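Local coordinates for protein uncharacterized esterase YxiM (Bacillus subtilis, PDB 2O14) that is an uncharacterised member of the GDSL lipolytic enzyme family, probably an esterase, with a manganese-binding, galactose-binding-like beta-sandwich domain ahead of its hydrolase domain, at residues Tyr44-Pro49 against Asp65-Leu70; Leu132-Thr137 against Ser148-Lys153. One frame throughout, in Å; residues are numbered along the deposited sequence.

From the N terminus, contact 1 comes first: Tyr44-Pro49 meets Asp65-Leu70 and closes a short loop of fifteen residues that includes strand 52-56. Contact 2 follows in series, Leu132-Thr137 against Ser148-Lys153, closing a loop of ten residues between the segments, which lie on the consecutive strands 131-138 and 146-156. The loops neither nest nor cross. Both contacts bridge the same two layers of the galactose-binding-like sandwich: strands 44-46 and 131-138 belong to the five-stranded antiparallel sheet, strands 65-69 and 146-156 are neighbours in the mixed sheet. Their centres lie about 10 Å apart, and they touch directly where Phe69 packs on Leu135 and Val136 and Ser148 OG probably hydrogen-bonds to Asp65 O.

Contact 1 (Tyr44-Pro49 against Asp65-Leu70); sequences YGFQTP and DAVEFL. With MN (manganese (II) ion), chain B.
Phe46 reaches from strand 44-46 to Val67 and Phe69 on strand 65-69, joining the two sheets of a galactose-binding-like beta-sandwich through its interior. The contact across the layers is wholly apolar; no hydrogen bond links the segments. The ring of Phe46 and the side chain of Val67 approach from opposite directions, and the para carbon Phe46 CZ lies 3.9 Å from Val67 CG2 and 4.1 Å from Val67 CG1, so both methyls meet the same ring atom. Val67 CG1 stands anti to the carbonyl carbon (chi1 -76°), which leaves CG2 between the backbone N and that carbon.

The aromatic contact is looser: Phe69 CZ comes to the edge of the Phe46 ring, near its plane, 4.3 Å from Phe46 CE1. All three side chains are buried. Phe80 meets Phe46 edge-to-face, Met52 touches both phenylalanines, and Leu147 touches Val67 and Phe69.

Metal binding occupies the start of 65-70, away from this packing. Asp19 and Ser24 also bind the manganese, together with two waters, and Asp65 grips it with both carboxylate oxygens, OD1 at 2.3 Å and OD2 at 2.4 Å from the ion.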
loop_
_atom_site.group_PDB
_atom_site.type_symbol
_atom_site.label_atom_id
_atom_site.label_comp_id
_atom_site.label_asym_id
_atom_site.label_seq_id
_atom_site.Cartn_x
_atom_site.Cartn_y
_atom_site.Cartn_z
ATOM N N TYR A 44 -12.742 -19.651 15.520
ATOM C CA TYR A 44 -12.639 -18.213 15.280
ATOM C C TYR A 44 -13.168 -17.406 16.462
ATOM O O TYR A 44 -13.826 -17.948 17.357
ATOM C CB TYR A 44 -13.434 -17.832 14.031
ATOM C CG TYR A 44 -14.917 -18.083 14.185
ATOM C CD1 TYR A 44 -15.479 -19.309 13.836
ATOM C CD2 TYR A 44 -15.750 -17.110 14.728
ATOM C CE1 TYR A 44 -16.844 -19.559 14.029
ATOM C CE2 TYR A 44 -17.109 -17.349 14.927
ATOM C CZ TYR A 44 -17.648 -18.573 14.579
ATOM O OH TYR A 44 -18.983 -18.812 14.815
ATOM N N GLY A 45 -12.906 -16.103 16.444
ATOM C CA GLY A 45 -13.371 -15.242 17.515
ATOM C C GLY A 45 -12.326 -14.219 17.911
ATOM O O GLY A 45 -11.177 -14.296 17.477
ATOM N N PHE A 46 -12.717 -13.263 18.745
ATOM C CA PHE A 46 -11.800 -12.225 19.181
ATOM C C PHE A 46 -10.953 -12.628 20.382
ATOM O O PHE A 46 -11.451 -13.186 21.360
ATOM C CB PHE A 46 -12.586 -10.953 19.476
ATOM C CG PHE A 46 -13.214 -10.355 18.258
ATOM C CD1 PHE A 46 -12.438 -9.678 17.322
ATOM C CD2 PHE A 46 -14.580 -10.489 18.029
ATOM C CE1 PHE A 46 -13.017 -9.142 16.175
ATOM C CE2 PHE A 46 -15.168 -9.957 16.882
ATOM C CZ PHE A 46 -14.384 -9.283 15.956
ATOM N N GLN A 47 -9.661 -12.332 20.293
ATOM C CA GLN A 47 -8.706 -12.668 21.340
ATOM C C GLN A 47 -8.962 -11.888 22.622
ATOM O O GLN A 47 -8.837 -12.432 23.716
ATOM C CB GLN A 47 -7.282 -12.404 20.841
ATOM C CG GLN A 47 -6.193 -12.871 21.797
ATOM C CD GLN A 47 -6.336 -14.343 22.161
ATOM O OE1 GLN A 47 -6.395 -15.207 21.286
ATOM N NE2 GLN A 47 -6.395 -14.634 23.459
ATOM N N THR A 48 -9.295 -10.608 22.473
ATOM C CA THR A 48 -9.582 -9.736 23.605
ATOM C C THR A 48 -10.886 -8.984 23.324
ATOM O O THR A 48 -10.873 -7.816 22.934
ATOM C CB THR A 48 -8.427 -8.719 23.848
ATOM O OG1 THR A 48 -8.268 -7.870 22.701
ATOM C CG2 THR A 48 -7.114 -9.467 24.104
ATOM N N PRO A 49 -12.034 -9.657 23.521
ATOM C CA PRO A 49 -13.367 -9.077 23.294
ATOM C C PRO A 49 -13.626 -7.775 24.062
ATOM O O PRO A 49 -14.423 -6.950 23.630
ATOM C CB PRO A 49 -14.319 -10.185 23.748
ATOM C CG PRO A 49 -13.523 -11.439 23.607
ATOM C CD PRO A 49 -12.140 -11.037 24.035
ATOM N N ASP A 65 -23.485 -3.324 9.208
ATOM C CA ASP A 65 -22.998 -3.372 10.584
ATOM C C ASP A 65 -21.521 -3.747 10.640
ATOM O O ASP A 65 -20.946 -4.170 9.636
ATOM C CB ASP A 65 -23.833 -4.355 11.416
ATOM C CG ASP A 65 -23.881 -5.754 10.815
ATOM O OD1 ASP A 65 -23.226 -6.000 9.782
ATOM O OD2 ASP A 65 -24.579 -6.617 11.383
ATOM N N ALA A 66 -20.910 -3.596 11.812
ATOM C CA ALA A 66 -19.494 -3.903 11.960
ATOM C C ALA A 66 -19.060 -3.972 13.413
ATOM O O ALA A 66 -19.865 -3.804 14.323
ATOM C CB ALA A 66 -18.666 -2.841 11.235
ATOM N N VAL A 67 -17.776 -4.251 13.612
ATOM C CA VAL A 67 -17.183 -4.281 14.942
ATOM C C VAL A 67 -16.115 -3.203 14.887
ATOM O O VAL A 67 -15.532 -2.957 13.826
ATOM C CB VAL A 67 -16.491 -5.630 15.268
ATOM C CG1 VAL A 67 -17.534 -6.695 15.598
ATOM C CG2 VAL A 67 -15.628 -6.064 14.100
ATOM N N GLU A 68 -15.875 -2.546 16.013
ATOM C CA GLU A 68 -14.857 -1.507 16.074
ATOM C C GLU A 68 -13.709 -1.939 16.980
ATOM O O GLU A 68 -13.932 -2.432 18.087
ATOM C CB GLU A 68 -15.449 -0.209 16.610
ATOM C CG GLU A 68 -14.455 0.926 16.630
ATOM C CD GLU A 68 -15.063 2.220 17.107
ATOM O OE1 GLU A 68 -16.309 2.300 17.189
ATOM O OE2 GLU A 68 -14.291 3.160 17.389
ATOM N N PHE A 69 -12.485 -1.773 16.502
ATOM C CA PHE A 69 -11.321 -2.127 17.303
ATOM C C PHE A 69 -10.987 -0.918 18.170
ATOM O O PHE A 69 -10.554 0.120 17.660
ATOM C CB PHE A 69 -10.148 -2.475 16.392
ATOM C CG PHE A 69 -10.343 -3.750 15.617
ATOM C CD1 PHE A 69 -9.730 -4.930 16.026
ATOM C CD2 PHE A 69 -11.149 -3.774 14.479
ATOM C CE1 PHE A 69 -9.913 -6.118 15.309
ATOM C CE2 PHE A 69 -11.336 -4.956 13.756
ATOM C CZ PHE A 69 -10.717 -6.125 14.173
ATOM N N LEU A 70 -11.207 -1.057 19.475
ATOM C CA LEU A 70 -10.949 0.012 20.433
ATOM C C LEU A 70 -9.467 0.091 20.801
ATOM O O LEU A 70 -8.961 1.144 21.185
ATOM C CB LEU A 70 -11.799 -0.200 21.685
ATOM C CG LEU A 70 -13.307 -0.233 21.422
ATOM C CD1 LEU A 70 -14.055 -0.425 22.736
ATOM C CD2 LEU A 70 -13.735 1.056 20.747
HETATM MN MN MN B . -24.058 -8.159 9.663
HETATM O O HOH W 1 -23.053 -9.452 11.340
HETATM O O HOH W 2 -25.216 -7.304 8.053
#

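Contact 2 (Leu132-Thr137 against Ser148-Lys153); sequences LNLLVT and SALKIK
Leu132 and Leu134 face Ile152 and Leu150 across the interior between two beta-sheets, and each pair meets tip to tip through methyl groups. Leu132 CD2 approaches Ile152 CD1 to 3.9 Å; Leu134 CD1 lies 4.1 Å from Leu150 CD2. The strand backbones stay well apart, with 10.0 Å between Leu132 CA and Ile152 CA and 10.2 Å between Leu134 CA and Leu150 CA, a separation spanned by side chains alone and without any hydrogen bond. Different rotations bring the tips together: both leucines of 132-137 place CG opposite the backbone N (chi1 173° for Leu132), whereas Ile152 turns CG1 away from its carbonyl carbon (chi1 -57°) and extends its ethyl branch to CD1.

The four touching residues are buried, with Val103 beside Leu134 and Tyr89 beside Ile152 adding to the packing. On the outer side of strand 146-156, by contrast, Lys151 is partly exposed and Lys153 exposed; Lys151 touches Lys92 and Lys153 touches Glu90, both on strand 87-95. Asn133, partly exposed on the other strand, gives its amide ND2 to Asn81 OD1 and Gln131 OE1. Packing between the two segments also stops toward Val136 and Ser148. There Val136 leans on Leu95 and Ala101, while Ser148 and Ala149 both face Thr94 in a classic beta bulge.

Strand 131-138 is held in its own sheet by backbone hydrogen bonds, such as those of Leu132 with Val82 and Leu135 with Ala104, while strand 146-156 pairs antiparallel with 65-69 and 87-95 in the other. Pairing inside each layer and apolar side chains meeting between the layers characterise a beta-sandwich, here consistent with the galactose-binding-like fold of this domain.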
loop_
_atom_site.group_PDB
_atom_site.type_symbol
_atom_site.label_atom_id
_atom_site.label_comp_id
_atom_site.label_asym_id
_atom_site.label_seq_id
_atom_site.Cartn_x
_atom_site.Cartn_y
_atom_site.Cartn_z
ATOM N N LEU A 132 -4.786 -17.186 11.656
ATOM C CA LEU A 132 -4.682 -15.822 11.133
ATOM C C LEU A 132 -5.172 -14.845 12.202
ATOM O O LEU A 132 -6.243 -15.042 12.778
ATOM C CB LEU A 132 -5.544 -15.677 9.874
ATOM C CG LEU A 132 -5.683 -14.270 9.281
ATOM C CD1 LEU A 132 -4.344 -13.794 8.733
ATOM C CD2 LEU A 132 -6.729 -14.286 8.178
ATOM N N ASN A 133 -4.389 -13.802 12.471
ATOM C CA ASN A 133 -4.759 -12.804 13.473
ATOM C C ASN A 133 -4.738 -11.440 12.802
ATOM O O ASN A 133 -3.677 -10.916 12.446
ATOM C CB ASN A 133 -3.786 -12.851 14.653
ATOM C CG ASN A 133 -3.482 -14.280 15.090
ATOM O OD1 ASN A 133 -2.633 -14.946 14.505
ATOM N ND2 ASN A 133 -4.197 -14.762 16.101
ATOM N N LEU A 134 -5.927 -10.871 12.643
ATOM C CA LEU A 134 -6.095 -9.602 11.948
ATOM C C LEU A 134 -6.839 -8.528 12.740
ATOM O O LEU A 134 -7.627 -8.826 13.637
ATOM C CB LEU A 134 -6.826 -9.889 10.625
ATOM C CG LEU A 134 -7.283 -8.790 9.663
ATOM C CD1 LEU A 134 -7.592 -9.411 8.306
ATOM C CD2 LEU A 134 -8.513 -8.080 10.223
ATOM N N LEU A 135 -6.560 -7.269 12.416
ATOM C CA LEU A 135 -7.245 -6.147 13.050
ATOM C C LEU A 135 -7.203 -4.971 12.089
ATOM O O LEU A 135 -6.418 -4.964 11.134
ATOM C CB LEU A 135 -6.588 -5.739 14.378
ATOM C CG LEU A 135 -5.259 -4.964 14.379
ATOM C CD1 LEU A 135 -5.183 -4.102 15.631
ATOM C CD2 LEU A 135 -4.070 -5.921 14.309
ATOM N N VAL A 136 -8.075 -3.999 12.323
ATOM C CA VAL A 136 -8.108 -2.789 11.514
ATOM C C VAL A 136 -7.394 -1.844 12.457
ATOM O O VAL A 136 -7.670 -1.844 13.657
ATOM C CB VAL A 136 -9.553 -2.329 11.249
ATOM C CG1 VAL A 136 -9.558 -1.041 10.426
ATOM C CG2 VAL A 136 -10.301 -3.427 10.507
ATOM N N THR A 137 -6.475 -1.044 11.936
ATOM C CA THR A 137 -5.703 -0.186 12.814
ATOM C C THR A 137 -5.400 1.213 12.306
ATOM O O THR A 137 -5.751 1.602 11.186
ATOM C CB THR A 137 -4.365 -0.872 13.165
ATOM O OG1 THR A 137 -3.679 -0.127 14.179
ATOM C CG2 THR A 137 -3.495 -0.966 11.924
ATOM N N SER A 148 -16.474 -4.684 8.658
ATOM C CA SER A 148 -17.809 -5.205 8.356
ATOM C C SER A 148 -17.805 -6.652 7.901
ATOM O O SER A 148 -18.719 -7.403 8.216
ATOM C CB SER A 148 -18.501 -4.365 7.268
ATOM O OG SER A 148 -19.058 -3.173 7.791
ATOM N N ALA A 149 -16.792 -7.054 7.144
ATOM C CA ALA A 149 -16.762 -8.431 6.671
ATOM C C ALA A 149 -15.393 -8.905 6.228
ATOM O O ALA A 149 -14.502 -8.106 5.967
ATOM C CB ALA A 149 -17.750 -8.601 5.519
ATOM N N LEU A 150 -15.246 -10.221 6.145
ATOM C CA LEU A 150 -14.011 -10.830 5.685
ATOM C C LEU A 150 -14.346 -12.035 4.826
ATOM O O LEU A 150 -15.281 -12.781 5.128
ATOM C CB LEU A 150 -13.150 -11.315 6.851
ATOM C CG LEU A 150 -12.347 -10.336 7.698
ATOM C CD1 LEU A 150 -11.513 -11.130 8.711
ATOM C CD2 LEU A 150 -11.441 -9.499 6.805
ATOM N N LYS A 151 -13.595 -12.201 3.745
ATOM C CA LYS A 151 -13.740 -13.346 2.862
ATOM C C LYS A 151 -12.327 -13.899 2.769
ATOM O O LYS A 151 -11.422 -13.233 2.259
ATOM C CB LYS A 151 -14.233 -12.938 1.473
ATOM C CG LYS A 151 -15.739 -12.782 1.361
ATOM C CD LYS A 151 -16.147 -12.627 -0.097
ATOM C CE LYS A 151 -17.656 -12.635 -0.262
ATOM N NZ LYS A 151 -18.041 -12.589 -1.705
ATOM N N ILE A 152 -12.140 -15.110 3.279
ATOM C CA ILE A 152 -10.836 -15.750 3.278
ATOM C C ILE A 152 -10.866 -17.000 2.399
ATOM O O ILE A 152 -11.617 -17.940 2.661
ATOM C CB ILE A 152 -10.442 -16.106 4.721
ATOM C CG1 ILE A 152 -10.458 -14.826 5.569
ATOM C CG2 ILE A 152 -9.076 -16.774 4.755
ATOM C CD1 ILE A 152 -10.410 -15.065 7.061
ATOM N N LYS A 153 -10.050 -17.001 1.350
ATOM C CA LYS A 153 -10.004 -18.122 0.422
ATOM C C LYS A 153 -8.592 -18.684 0.283
ATOM O O LYS A 153 -7.628 -17.938 0.111
ATOM C CB LYS A 153 -10.518 -17.669 -0.947
ATOM C CG LYS A 153 -10.846 -18.815 -1.885
ATOM C CD LYS A 153 -11.311 -18.330 -3.250
ATOM C CE LYS A 153 -10.163 -17.747 -4.056
ATOM N NZ LYS A 153 -10.571 -17.486 -5.467
#